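Local coordinates for protein GTP pyrophosphokinase (Streptococcus pneumoniae, PDB 2BE3) that probably transfers pyrophosphate from ATP to GTP or GDP, producing the stringent-response alarmone (p)ppGpp, at residues V125-V130 with A136-A141; D94-H97 with D101-I104; Q144-A149 with W153-H158; Q84-V89 with D109-R114. All coordinates share one frame; numbering follows the deposited sequence.

Contact 1 (V125-V130 with A136-A141); sequences VVEYTV and AKTILA
With chi1 near -60° in both T129 and T138, each hydroxyl stands opposite its own carbonyl carbon and each methyl opposite its backbone N. The two OG1 atoms thereby meet 2.8 Å apart as a hydrogen bond in which either hydroxyl could be the donor. These threonines form a non-hydrogen-bonded pair, and their CA atoms are only 4.1 Å apart. Six backbone bonds flank that link along the ladder. They are paired as V126 with A141, Y128 with I139 and V130 with K137, and I139 N to Y128 O is short and straight (2.8 Å, 176°).

On the threonine face, E127 and L140 run side by side, CG of the glutamate touching CD2 of the leucine at 3.9 Å, while the E127 carboxylate reaches across to a salt bridge with R103 on the next strand. The other face is mostly apolar. A chi1 of 57° swings I139 CG1 back over the chain to 3.5 Å from Y128 O, and V126 CG2 meets A141 CB at 4.1 Å. Y128 leads away from the pair, and its OH bonds to E21 and K25 of helix 6-35, which covers this face. The example illustrates an antiparallel beta hairpin, here formed by strands 122-130 and 137-147 within the mixed sheet of a RelA/SpoT family domain.

Contact 2 (D94-H97 with D101-I104); sequences DILH and DMRI
A CH-pi contact flanked by apolar packing joins the last turn of helix 89-97 to the start of strand 102-109, where the chain leaves a helix, makes a short loop and returns along the edge of the sheet. Its core is the meeting of I104 with H97. The methyl CD1 of the isoleucine stands almost exactly over the centre of the imidazole, 3.4 Å from the centroid and 4° off the ring normal. All five ring atoms are therefore nearly equidistant from it, CD2 being closest at 3.5 Å. The two side chains meet at about a right angle, the isoleucine branch coming in end-on to the face.

Chi1 of H97 (-81°) folds the ring back from an outward-pointing CB so that it comes over this methyl. The same I104 CD1 also rests against L96 CB at 4.0 Å, so one methyl fills the angle between two consecutive helix residues. Farther along, L96 CD2 and SE of M102, a selenomethionine, lie 4.2 Å apart as their side chains pass obliquely. L96 also packs on L26 and M102 on L22, both of helix 6-35, and I104 continues onto V124 and V126 of the neighbouring strand.

The imidazole has a polar tie as well, NE2 being hydrogen-bonded to E107 on the same strand as I104. Dispersion, between methyl and ring and among the aliphatic groups, probably supplies most of the cohesion, while the bond to E107 probably fixes the rotation that keeps the flat face turned to the isoleucine.

Contact 3 (Q144-A149 with W153-H158); sequences QIRTLA and WATIEH
R146 lays one face of its guanidinium against CB of A154, which sits 3.6 Å above the plane and toward its rim, nearest to NH1 at 3.7 Å. T155 adds its CG2 methyl at the edge, 4.1 Å from R146 NH1 and near the guanidinium plane. The arginine chain reaches this position by running straight out from CG to NE, after a chi1 of -72° that places CG opposite the carbonyl carbon.

Q144, two residues back on the same strand, helps hold the flat group. Its OE1 accepts from R146 NH2 at 2.6 Å, with the partner 25° out of the guanidinium plane, and only weakly from R146 NE. From outside the strand, S121 bonds to both R146 NE and Q144 OE1, and the hydroxyl of Y119 reaches R146 NH2, so the buried charge is met by neutral oxygens on this side.

The contact spans a strand-to-helix junction: strand 137-147 runs directly into helix 148-164, with T147 as the N-cap residue, its OG1 bonded to M150 N. Further on, W153 N bonds back to A149 O at 3.0 Å, a regular i to i+4 helix bond. The W153 side chain, with CG anti to the backbone N (chi1 -173°), turns its indole away from the strand residues. One face of the indole is covered near its rim by E157 CB a turn later, and NE1 donates to L176 O of helix 170-191, whose T179 and A180 also pack against the tryptophan.

Contact 4 (Q84-V89 with D109-R114); sequences QFVDDV and DYITHR
D109 OD1 is gripped by two backbone amides, I111 N and T112 N, each at 3.1 Å and both from the same face of the carboxylate. The first bond makes an Asx turn and the second extends it to an Asx motif. T112 OG1 adds a third bond, to D109 OD2 at 2.6 Å. Held in this way, the turn presents I111 to the loop 84-89.

There the isoleucine divides its two ends between two valines. With chi1 at -60°, CG2 stands opposite the backbone N and lies against V86 CG1 at 3.7 Å, the two side chains running antiparallel past one another. CD1 reaches V89 tip to tip, 3.8 Å from V89 CG2 and slightly farther from CG1. Segment 84-89 has its own brace, F85 N giving a 3.0 Å bond to D88 OD2, while D88 OD1 pairs with R194. Y122 and M150 close round the isoleucine.

Polar bonds thus shape each loop from within, whereas the junction between them is purely apolar. It therefore probably rests on shape fit and the hydrophobic effect, with the turns held by aspartate bonds probably setting where the methyl groups meet.

In the fold
Following the chain, strand 77-83 leads into 84-89, the first half of contact 4. Helix 89-97 and the return into strand 102-109 come next, and contact 2 closes this short connection within the longer span that contact 4 completes at 109-114. The hairpin of contact 1 follows, and its second strand, 137-147, runs on into contact 3. These later two lie in series, and no loops cross. Contacts 1 and 2 adjoin through neighbouring strands 122-130 and 102-109, with Y128 packed on D101. At the C-terminal end of strand 137-147, T147 of contact 3 packs on F85 and V86 of contact 4. Contacts 1 and 4, about 25 Å apart between centres, lie on opposite sides of the chain's centre.

Contact 1 (V125-V130 with A136-A141)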
loop_
_atom_site.group_PDB
_atom_site.type_symbol
_atom_site.label_atom_id
_atom_site.label_comp_id
_atom_site.label_asym_id
_atom_site.label_seq_id
_atom_site.Cartn_x
_atom_site.Cartn_y
_atom_site.Cartn_z
ATOM N N VAL A 125 -3.801 18.494 0.498
ATOM C CA VAL A 125 -4.584 17.754 1.484
ATOM C C VAL A 125 -5.555 16.825 0.777
ATOM O O VAL A 125 -6.251 17.250 -0.130
ATOM C CB VAL A 125 -5.327 18.692 2.459
ATOM C CG1 VAL A 125 -6.091 17.876 3.514
ATOM C CG2 VAL A 125 -4.318 19.675 3.140
ATOM N N VAL A 126 -5.566 15.546 1.144
ATOM C CA VAL A 126 -6.351 14.570 0.396
ATOM C C VAL A 126 -7.238 13.783 1.340
ATOM O O VAL A 126 -6.920 13.657 2.519
ATOM C CB VAL A 126 -5.492 13.578 -0.478
ATOM C CG1 VAL A 126 -4.549 14.326 -1.511
ATOM C CG2 VAL A 126 -4.698 12.597 0.380
ATOM N N GLU A 127 -8.364 13.303 0.830
ATOM C CA GLU A 127 -9.110 12.268 1.511
ATOM C C GLU A 127 -8.585 10.945 0.998
ATOM O O GLU A 127 -8.445 10.748 -0.216
ATOM C CB GLU A 127 -10.590 12.379 1.247
ATOM C CG GLU A 127 -11.214 13.356 2.131
ATOM C CD GLU A 127 -12.651 13.657 1.771
ATOM O OE1 GLU A 127 -13.238 12.964 0.884
ATOM O OE2 GLU A 127 -13.187 14.600 2.402
ATOM N N TYR A 128 -8.253 10.069 1.946
ATOM C CA TYR A 128 -7.692 8.760 1.648
ATOM C C TYR A 128 -8.453 7.742 2.491
ATOM O O TYR A 128 -8.621 7.911 3.702
ATOM C CB TYR A 128 -6.178 8.743 1.928
ATOM C CG TYR A 128 -5.492 7.474 1.482
ATOM C CD1 TYR A 128 -5.176 7.269 0.135
ATOM C CD2 TYR A 128 -5.184 6.455 2.406
ATOM C CE1 TYR A 128 -4.562 6.099 -0.288
ATOM C CE2 TYR A 128 -4.593 5.267 1.990
ATOM C CZ TYR A 128 -4.274 5.098 0.643
ATOM O OH TYR A 128 -3.669 3.930 0.217
ATOM N N THR A 129 -8.951 6.701 1.838
ATOM C CA THR A 129 -9.672 5.630 2.527
ATOM C C THR A 129 -8.783 4.400 2.703
ATOM O O THR A 129 -8.180 3.910 1.746
ATOM C CB THR A 129 -10.951 5.269 1.760
ATOM O OG1 THR A 129 -11.744 6.447 1.714
ATOM C CG2 THR A 129 -11.769 4.136 2.478
ATOM N N VAL A 130 -8.683 3.932 3.947
ATOM C CA VAL A 130 -8.004 2.657 4.236
ATOM C C VAL A 130 -9.038 1.575 4.554
ATOM O O VAL A 130 -10.066 1.858 5.164
ATOM C CB VAL A 130 -6.962 2.775 5.386
ATOM C CG1 VAL A 130 -5.783 3.588 4.925
ATOM C CG2 VAL A 130 -7.590 3.390 6.644
ATOM N N ALA A 136 -13.963 -0.006 6.101
ATOM C CA ALA A 136 -13.360 1.145 5.452
ATOM C C ALA A 136 -13.372 2.358 6.379
ATOM O O ALA A 136 -14.356 2.611 7.058
ATOM C CB ALA A 136 -14.099 1.465 4.179
ATOM N N LYS A 137 -12.258 3.091 6.393
ATOM C CA LYS A 137 -12.131 4.297 7.184
ATOM C C LYS A 137 -11.449 5.404 6.343
ATOM O O LYS A 137 -10.343 5.212 5.814
ATOM C CB LYS A 137 -11.373 3.959 8.467
ATOM C CG LYS A 137 -10.958 5.149 9.284
ATOM C CD LYS A 137 -12.120 5.594 10.168
ATOM C CE LYS A 137 -12.074 7.081 10.464
ATOM N NZ LYS A 137 -13.362 7.443 11.105
ATOM N N THR A 138 -12.124 6.541 6.198
ATOM C CA THR A 138 -11.607 7.691 5.458
ATOM C C THR A 138 -10.882 8.675 6.377
ATOM O O THR A 138 -11.406 9.077 7.399
ATOM C CB THR A 138 -12.706 8.431 4.706
ATOM O OG1 THR A 138 -13.274 7.572 3.715
ATOM C CG2 THR A 138 -12.127 9.583 3.977
ATOM N N ILE A 139 -9.662 9.036 6.019
ATOM C CA ILE A 139 -8.863 9.947 6.820
ATOM C C ILE A 139 -8.391 11.145 5.961
ATOM O O ILE A 139 -8.414 11.091 4.712
ATOM C CB ILE A 139 -7.669 9.211 7.546
ATOM C CG1 ILE A 139 -6.748 8.489 6.574
ATOM C CG2 ILE A 139 -8.173 8.170 8.549
ATOM C CD1 ILE A 139 -5.524 9.257 6.255
ATOM N N LEU A 140 -8.027 12.245 6.618
ATOM C CA LEU A 140 -7.248 13.275 5.947
ATOM C C LEU A 140 -5.739 12.973 5.984
ATOM O O LEU A 140 -5.155 12.699 7.068
ATOM C CB LEU A 140 -7.544 14.690 6.495
ATOM C CG LEU A 140 -8.990 15.209 6.365
ATOM C CD1 LEU A 140 -9.161 16.531 7.123
ATOM C CD2 LEU A 140 -9.436 15.344 4.943
ATOM N N ALA A 141 -5.089 13.090 4.824
ATOM C CA ALA A 141 -3.600 13.087 4.790
ATOM C C ALA A 141 -3.079 14.359 4.105
ATOM O O ALA A 141 -3.722 14.903 3.193
ATOM C CB ALA A 141 -3.082 11.844 4.099
#

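Contact 2 (D94-H97 with D101-I104)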
loop_
_atom_site.group_PDB
_atom_site.type_symbol
_atom_site.label_atom_id
_atom_site.label_comp_id
_atom_site.label_asym_id
_atom_site.label_seq_id
_atom_site.Cartn_x
_atom_site.Cartn_y
_atom_site.Cartn_z
ATOM N N ASP A 94 -0.144 17.127 -10.810
ATOM C CA ASP A 94 -0.887 16.500 -11.918
ATOM C C ASP A 94 -1.084 14.994 -11.741
ATOM O O ASP A 94 -2.164 14.466 -11.966
ATOM C CB ASP A 94 -0.178 16.733 -13.274
ATOM C CG ASP A 94 -0.277 18.166 -13.755
ATOM O OD1 ASP A 94 -1.050 18.939 -13.192
ATOM O OD2 ASP A 94 0.445 18.541 -14.696
ATOM N N ILE A 95 -0.011 14.297 -11.384
ATOM C CA ILE A 95 -0.095 12.859 -11.152
ATOM C C ILE A 95 -1.048 12.544 -9.991
ATOM O O ILE A 95 -1.745 11.563 -10.064
ATOM C CB ILE A 95 1.303 12.223 -10.905
ATOM C CG1 ILE A 95 2.162 12.279 -12.169
ATOM C CG2 ILE A 95 1.183 10.748 -10.496
ATOM C CD1 ILE A 95 3.650 12.169 -11.814
ATOM N N LEU A 96 -1.068 13.359 -8.933
ATOM C CA LEU A 96 -2.004 13.155 -7.829
ATOM C C LEU A 96 -3.450 13.354 -8.252
ATOM O O LEU A 96 -4.294 12.568 -7.819
ATOM C CB LEU A 96 -1.669 14.015 -6.588
ATOM C CG LEU A 96 -0.259 13.759 -6.006
ATOM C CD1 LEU A 96 0.002 14.675 -4.839
ATOM C CD2 LEU A 96 -0.036 12.294 -5.634
ATOM N N HIS A 97 -3.745 14.364 -9.087
ATOM C CA HIS A 97 -5.132 14.588 -9.549
ATOM C C HIS A 97 -5.698 13.445 -10.364
ATOM O O HIS A 97 -6.877 13.208 -10.369
ATOM C CB HIS A 97 -5.271 15.890 -10.349
ATOM C CG HIS A 97 -5.380 17.113 -9.489
ATOM N ND1 HIS A 97 -6.586 17.605 -9.031
ATOM C CD2 HIS A 97 -4.428 17.950 -9.020
ATOM C CE1 HIS A 97 -6.365 18.690 -8.309
ATOM N NE2 HIS A 97 -5.064 18.921 -8.294
ATOM N N ASP A 101 -7.478 6.765 -5.998
ATOM C CA ASP A 101 -7.421 6.253 -4.626
ATOM C C ASP A 101 -7.376 7.392 -3.598
ATOM O O ASP A 101 -7.117 7.179 -2.406
ATOM C CB ASP A 101 -6.235 5.283 -4.440
ATOM C CG ASP A 101 -4.891 5.961 -4.619
ATOM O OD1 ASP A 101 -4.843 7.085 -5.167
ATOM O OD2 ASP A 101 -3.862 5.367 -4.226
HETATM N N MSE A 102 -7.614 8.603 -4.068
HETATM C CA MSE A 102 -7.664 9.757 -3.181
HETATM C C MSE A 102 -8.498 10.853 -3.808
HETATM O O MSE A 102 -8.730 10.884 -5.027
HETATM C CB MSE A 102 -6.248 10.282 -2.885
HETATM C CG MSE A 102 -5.501 10.694 -4.130
HETATM SE SE MSE A 102 -3.634 11.234 -3.798
HETATM C CE MSE A 102 -2.801 9.466 -3.067
ATOM N N ARG A 103 -8.934 11.769 -2.965
ATOM C CA ARG A 103 -9.665 12.918 -3.436
ATOM C C ARG A 103 -8.955 14.124 -2.882
ATOM O O ARG A 103 -8.778 14.236 -1.664
ATOM C CB ARG A 103 -11.120 12.856 -2.988
ATOM C CG ARG A 103 -11.904 14.103 -3.333
ATOM C CD ARG A 103 -13.395 13.907 -3.134
ATOM N NE ARG A 103 -13.797 14.077 -1.739
ATOM C CZ ARG A 103 -14.520 15.111 -1.289
ATOM N NH1 ARG A 103 -14.911 16.072 -2.138
ATOM N NH2 ARG A 103 -14.856 15.194 0.008
ATOM N N ILE A 104 -8.532 15.009 -3.784
ATOM C CA ILE A 104 -7.797 16.217 -3.408
ATOM C C ILE A 104 -8.786 17.245 -2.922
ATOM O O ILE A 104 -9.586 17.730 -3.699
ATOM C CB ILE A 104 -6.935 16.770 -4.574
ATOM C CG1 ILE A 104 -5.803 15.793 -4.855
ATOM C CG2 ILE A 104 -6.372 18.174 -4.251
ATOM C CD1 ILE A 104 -5.016 16.117 -6.068
#

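Contact 3 (Q144-A149 with W153-H158)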
loop_
_atom_site.group_PDB
_atom_site.type_symbol
_atom_site.label_atom_id
_atom_site.label_comp_id
_atom_site.label_asym_id
_atom_site.label_seq_id
_atom_site.Cartn_x
_atom_site.Cartn_y
_atom_site.Cartn_z
ATOM N N GLN A 144 3.023 17.080 1.269
ATOM C CA GLN A 144 3.795 18.262 0.924
ATOM C C GLN A 144 4.817 17.980 -0.177
ATOM O O GLN A 144 5.419 16.895 -0.231
ATOM C CB GLN A 144 4.485 18.788 2.159
ATOM C CG GLN A 144 3.529 19.530 3.063
ATOM C CD GLN A 144 4.262 20.344 4.067
ATOM O OE1 GLN A 144 5.185 21.068 3.724
ATOM N NE2 GLN A 144 3.888 20.216 5.323
ATOM N N ILE A 145 5.003 18.934 -1.074
ATOM C CA ILE A 145 5.934 18.728 -2.154
ATOM C C ILE A 145 6.981 19.810 -2.067
ATOM O O ILE A 145 6.653 20.981 -2.013
ATOM C CB ILE A 145 5.226 18.717 -3.553
ATOM C CG1 ILE A 145 4.177 17.615 -3.601
ATOM C CG2 ILE A 145 6.232 18.354 -4.652
ATOM C CD1 ILE A 145 3.012 17.989 -4.344
ATOM N N ARG A 146 8.244 19.426 -2.077
ATOM C CA ARG A 146 9.299 20.370 -1.807
ATOM C C ARG A 146 10.512 20.091 -2.672
ATOM O O ARG A 146 10.756 18.931 -3.008
ATOM C CB ARG A 146 9.749 20.169 -0.356
ATOM C CG ARG A 146 8.771 20.638 0.644
ATOM C CD ARG A 146 9.235 20.266 2.012
ATOM N NE ARG A 146 8.261 20.800 2.956
ATOM C CZ ARG A 146 8.411 20.802 4.274
ATOM N NH1 ARG A 146 9.520 20.325 4.834
ATOM N NH2 ARG A 146 7.451 21.309 5.022
ATOM N N THR A 147 11.316 21.118 -2.959
ATOM C CA THR A 147 12.648 20.854 -3.444
ATOM C C THR A 147 13.542 20.504 -2.247
ATOM O O THR A 147 13.163 20.683 -1.065
ATOM C CB THR A 147 13.259 22.027 -4.243
ATOM O OG1 THR A 147 13.301 23.211 -3.431
ATOM C CG2 THR A 147 12.471 22.278 -5.527
ATOM N N LEU A 148 14.722 20.002 -2.545
ATOM C CA LEU A 148 15.653 19.664 -1.481
ATOM C C LEU A 148 16.061 20.920 -0.735
ATOM O O LEU A 148 16.180 20.886 0.471
ATOM C CB LEU A 148 16.853 18.872 -2.041
ATOM C CG LEU A 148 16.467 17.392 -2.293
ATOM C CD1 LEU A 148 16.042 16.720 -0.985
ATOM C CD2 LEU A 148 15.315 17.220 -3.290
ATOM N N ALA A 149 16.235 22.038 -1.437
ATOM C CA ALA A 149 16.599 23.280 -0.760
ATOM C C ALA A 149 15.429 23.828 0.139
ATOM O O ALA A 149 15.682 24.281 1.288
ATOM C CB ALA A 149 17.073 24.307 -1.755
ATOM N N TRP A 153 15.664 24.047 4.297
ATOM C CA TRP A 153 15.407 25.246 5.067
ATOM C C TRP A 153 14.228 25.051 6.030
ATOM O O TRP A 153 14.314 25.441 7.194
ATOM C CB TRP A 153 15.187 26.458 4.155
ATOM C CG TRP A 153 15.083 27.718 4.931
ATOM C CD1 TRP A 153 16.108 28.556 5.273
ATOM C CD2 TRP A 153 13.897 28.274 5.503
ATOM N NE1 TRP A 153 15.631 29.607 6.011
ATOM C CE2 TRP A 153 14.275 29.466 6.165
ATOM C CE3 TRP A 153 12.553 27.869 5.545
ATOM C CZ2 TRP A 153 13.356 30.274 6.843
ATOM C CZ3 TRP A 153 11.627 28.684 6.219
ATOM C CH2 TRP A 153 12.043 29.860 6.867
ATOM N N ALA A 154 13.143 24.452 5.535
ATOM C CA ALA A 154 11.915 24.270 6.324
ATOM C C ALA A 154 12.092 23.374 7.527
ATOM O O ALA A 154 11.625 23.723 8.596
ATOM C CB ALA A 154 10.771 23.752 5.466
ATOM N N THR A 155 12.764 22.228 7.373
ATOM C CA THR A 155 12.883 21.283 8.473
ATOM C C THR A 155 13.698 21.953 9.559
ATOM O O THR A 155 13.417 21.779 10.718
ATOM C CB THR A 155 13.566 19.912 8.092
ATOM O OG1 THR A 155 14.830 20.193 7.580
ATOM C CG2 THR A 155 12.827 19.141 7.022
ATOM N N ILE A 156 14.707 22.726 9.176
ATOM C CA ILE A 156 15.537 23.471 10.133
ATOM C C ILE A 156 14.781 24.629 10.821
ATOM O O ILE A 156 14.951 24.842 12.013
ATOM C CB ILE A 156 16.821 23.962 9.446
ATOM C CG1 ILE A 156 17.838 22.824 9.394
ATOM C CG2 ILE A 156 17.407 25.233 10.094
ATOM C CD1 ILE A 156 19.058 23.189 8.571
ATOM N N GLU A 157 13.957 25.363 10.075
ATOM C CA GLU A 157 13.184 26.468 10.636
ATOM C C GLU A 157 12.163 25.939 11.658
ATOM O O GLU A 157 12.009 26.490 12.732
ATOM C CB GLU A 157 12.542 27.304 9.520
ATOM C CG GLU A 157 12.164 28.690 9.931
ATOM C CD GLU A 157 10.694 28.848 10.335
ATOM O OE1 GLU A 157 9.911 27.861 10.237
ATOM O OE2 GLU A 157 10.309 29.995 10.744
ATOM N N HIS A 158 11.542 24.818 11.328
ATOM C CA HIS A 158 10.594 24.146 12.167
ATOM C C HIS A 158 11.227 23.697 13.478
ATOM O O HIS A 158 10.647 23.880 14.538
ATOM C CB HIS A 158 10.042 22.939 11.405
ATOM C CG HIS A 158 8.919 22.246 12.098
ATOM N ND1 HIS A 158 7.611 22.680 12.017
ATOM C CD2 HIS A 158 8.910 21.160 12.911
ATOM C CE1 HIS A 158 6.838 21.882 12.737
ATOM N NE2 HIS A 158 7.603 20.945 13.281
#

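Contact 4 (Q84-V89 with D109-R114)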
loop_
_atom_site.group_PDB
_atom_site.type_symbol
_atom_site.label_atom_id
_atom_site.label_comp_id
_atom_site.label_asym_id
_atom_site.label_seq_id
_atom_site.Cartn_x
_atom_site.Cartn_y
_atom_site.Cartn_z
ATOM N N GLN A 84 13.212 17.617 -7.714
ATOM C CA GLN A 84 14.400 18.311 -8.135
ATOM C C GLN A 84 14.141 19.809 -8.322
ATOM O O GLN A 84 14.868 20.653 -7.762
ATOM C CB GLN A 84 14.851 17.697 -9.445
ATOM C CG GLN A 84 16.285 17.869 -9.773
ATOM C CD GLN A 84 16.735 16.957 -10.891
ATOM O OE1 GLN A 84 15.987 16.680 -11.851
ATOM N NE2 GLN A 84 17.986 16.499 -10.793
ATOM N N PHE A 85 13.105 20.153 -9.092
ATOM C CA PHE A 85 12.871 21.541 -9.477
ATOM C C PHE A 85 11.559 22.086 -8.934
ATOM O O PHE A 85 10.571 21.355 -8.824
ATOM C CB PHE A 85 12.827 21.651 -10.997
ATOM C CG PHE A 85 14.125 21.311 -11.679
ATOM C CD1 PHE A 85 15.169 22.226 -11.706
ATOM C CD2 PHE A 85 14.283 20.096 -12.334
ATOM C CE1 PHE A 85 16.348 21.934 -12.336
ATOM C CE2 PHE A 85 15.475 19.806 -12.988
ATOM C CZ PHE A 85 16.510 20.721 -12.977
ATOM N N VAL A 86 11.539 23.381 -8.640
ATOM C CA VAL A 86 10.279 24.096 -8.358
ATOM C C VAL A 86 9.181 23.758 -9.393
ATOM O O VAL A 86 8.034 23.506 -9.041
ATOM C CB VAL A 86 10.495 25.654 -8.345
ATOM C CG1 VAL A 86 9.146 26.423 -8.212
ATOM C CG2 VAL A 86 11.430 26.051 -7.268
ATOM N N ASP A 87 9.542 23.780 -10.675
ATOM C CA ASP A 87 8.581 23.534 -11.737
ATOM C C ASP A 87 8.188 22.044 -11.812
ATOM O O ASP A 87 7.310 21.682 -12.564
ATOM C CB ASP A 87 9.179 23.997 -13.056
ATOM C CG ASP A 87 9.162 25.525 -13.228
ATOM O OD1 ASP A 87 8.737 26.304 -12.348
ATOM O OD2 ASP A 87 9.582 25.976 -14.303
ATOM N N ASP A 88 8.859 21.174 -11.045
ATOM C CA ASP A 88 8.416 19.778 -10.947
ATOM C C ASP A 88 7.173 19.644 -10.047
ATOM O O ASP A 88 6.413 18.682 -10.147
ATOM C CB ASP A 88 9.514 18.883 -10.399
ATOM C CG ASP A 88 10.640 18.665 -11.374
ATOM O OD1 ASP A 88 10.463 18.908 -12.601
ATOM O OD2 ASP A 88 11.733 18.247 -10.897
ATOM N N VAL A 89 7.007 20.589 -9.137
ATOM C CA VAL A 89 5.886 20.524 -8.207
ATOM C C VAL A 89 4.568 20.326 -8.959
ATOM O O VAL A 89 3.837 19.372 -8.673
ATOM C CB VAL A 89 5.866 21.752 -7.238
ATOM C CG1 VAL A 89 4.635 21.719 -6.376
ATOM C CG2 VAL A 89 7.210 21.737 -6.396
ATOM N N ASP A 109 -0.358 26.812 -2.016
ATOM C CA ASP A 109 0.813 27.120 -2.760
ATOM C C ASP A 109 1.670 28.158 -2.045
ATOM O O ASP A 109 1.505 29.365 -2.261
ATOM C CB ASP A 109 0.405 27.612 -4.159
ATOM C CG ASP A 109 1.594 27.770 -5.078
ATOM O OD1 ASP A 109 2.722 27.439 -4.660
ATOM O OD2 ASP A 109 1.419 28.233 -6.210
ATOM N N TYR A 110 2.597 27.687 -1.218
ATOM C CA TYR A 110 3.528 28.580 -0.525
ATOM C C TYR A 110 4.827 28.686 -1.276
ATOM O O TYR A 110 5.838 29.019 -0.701
ATOM C CB TYR A 110 3.824 28.098 0.911
ATOM C CG TYR A 110 2.591 28.111 1.749
ATOM C CD1 TYR A 110 1.945 29.311 2.040
ATOM C CD2 TYR A 110 2.046 26.927 2.221
ATOM C CE1 TYR A 110 0.787 29.320 2.795
ATOM C CE2 TYR A 110 0.897 26.928 2.971
ATOM C CZ TYR A 110 0.278 28.117 3.256
ATOM O OH TYR A 110 -0.884 28.101 3.980
ATOM N N ILE A 111 4.796 28.328 -2.552
ATOM C CA ILE A 111 5.884 28.629 -3.442
ATOM C C ILE A 111 5.536 29.944 -4.136
ATOM O O ILE A 111 6.262 30.910 -3.976
ATOM C CB ILE A 111 6.159 27.500 -4.455
ATOM C CG1 ILE A 111 6.530 26.192 -3.720
ATOM C CG2 ILE A 111 7.276 27.951 -5.429
ATOM C CD1 ILE A 111 6.352 24.911 -4.574
ATOM N N THR A 112 4.423 29.999 -4.873
ATOM C CA THR A 112 3.952 31.262 -5.440
ATOM C C THR A 112 3.672 32.277 -4.335
ATOM O O THR A 112 4.037 33.442 -4.458
ATOM C CB THR A 112 2.673 31.080 -6.259
ATOM O OG1 THR A 112 2.890 30.077 -7.246
ATOM C CG2 THR A 112 2.275 32.382 -6.949
ATOM N N HIS A 113 3.008 31.836 -3.265
ATOM C CA HIS A 113 2.715 32.701 -2.095
ATOM C C HIS A 113 3.609 32.336 -0.909
ATOM O O HIS A 113 3.160 31.788 0.122
ATOM C CB HIS A 113 1.244 32.608 -1.725
ATOM C CG HIS A 113 0.332 32.814 -2.895
ATOM N ND1 HIS A 113 0.094 34.057 -3.443
ATOM C CD2 HIS A 113 -0.393 31.934 -3.630
ATOM C CE1 HIS A 113 -0.740 33.938 -4.460
ATOM N NE2 HIS A 113 -1.052 32.660 -4.592
ATOM N N ARG A 114 4.892 32.628 -1.095
ATOM C CA ARG A 114 5.908 32.379 -0.090
ATOM C C ARG A 114 5.523 33.111 1.220
ATOM O O ARG A 114 5.123 34.283 1.190
ATOM C CB ARG A 114 7.269 32.836 -0.638
ATOM C CG ARG A 114 8.368 32.951 0.393
ATOM C CD ARG A 114 9.753 33.006 -0.250
ATOM N NE ARG A 114 10.077 34.315 -0.816
ATOM C CZ ARG A 114 9.840 34.676 -2.082
ATOM N NH1 ARG A 114 10.183 35.886 -2.491
ATOM N NH2 ARG A 114 9.260 33.841 -2.949
#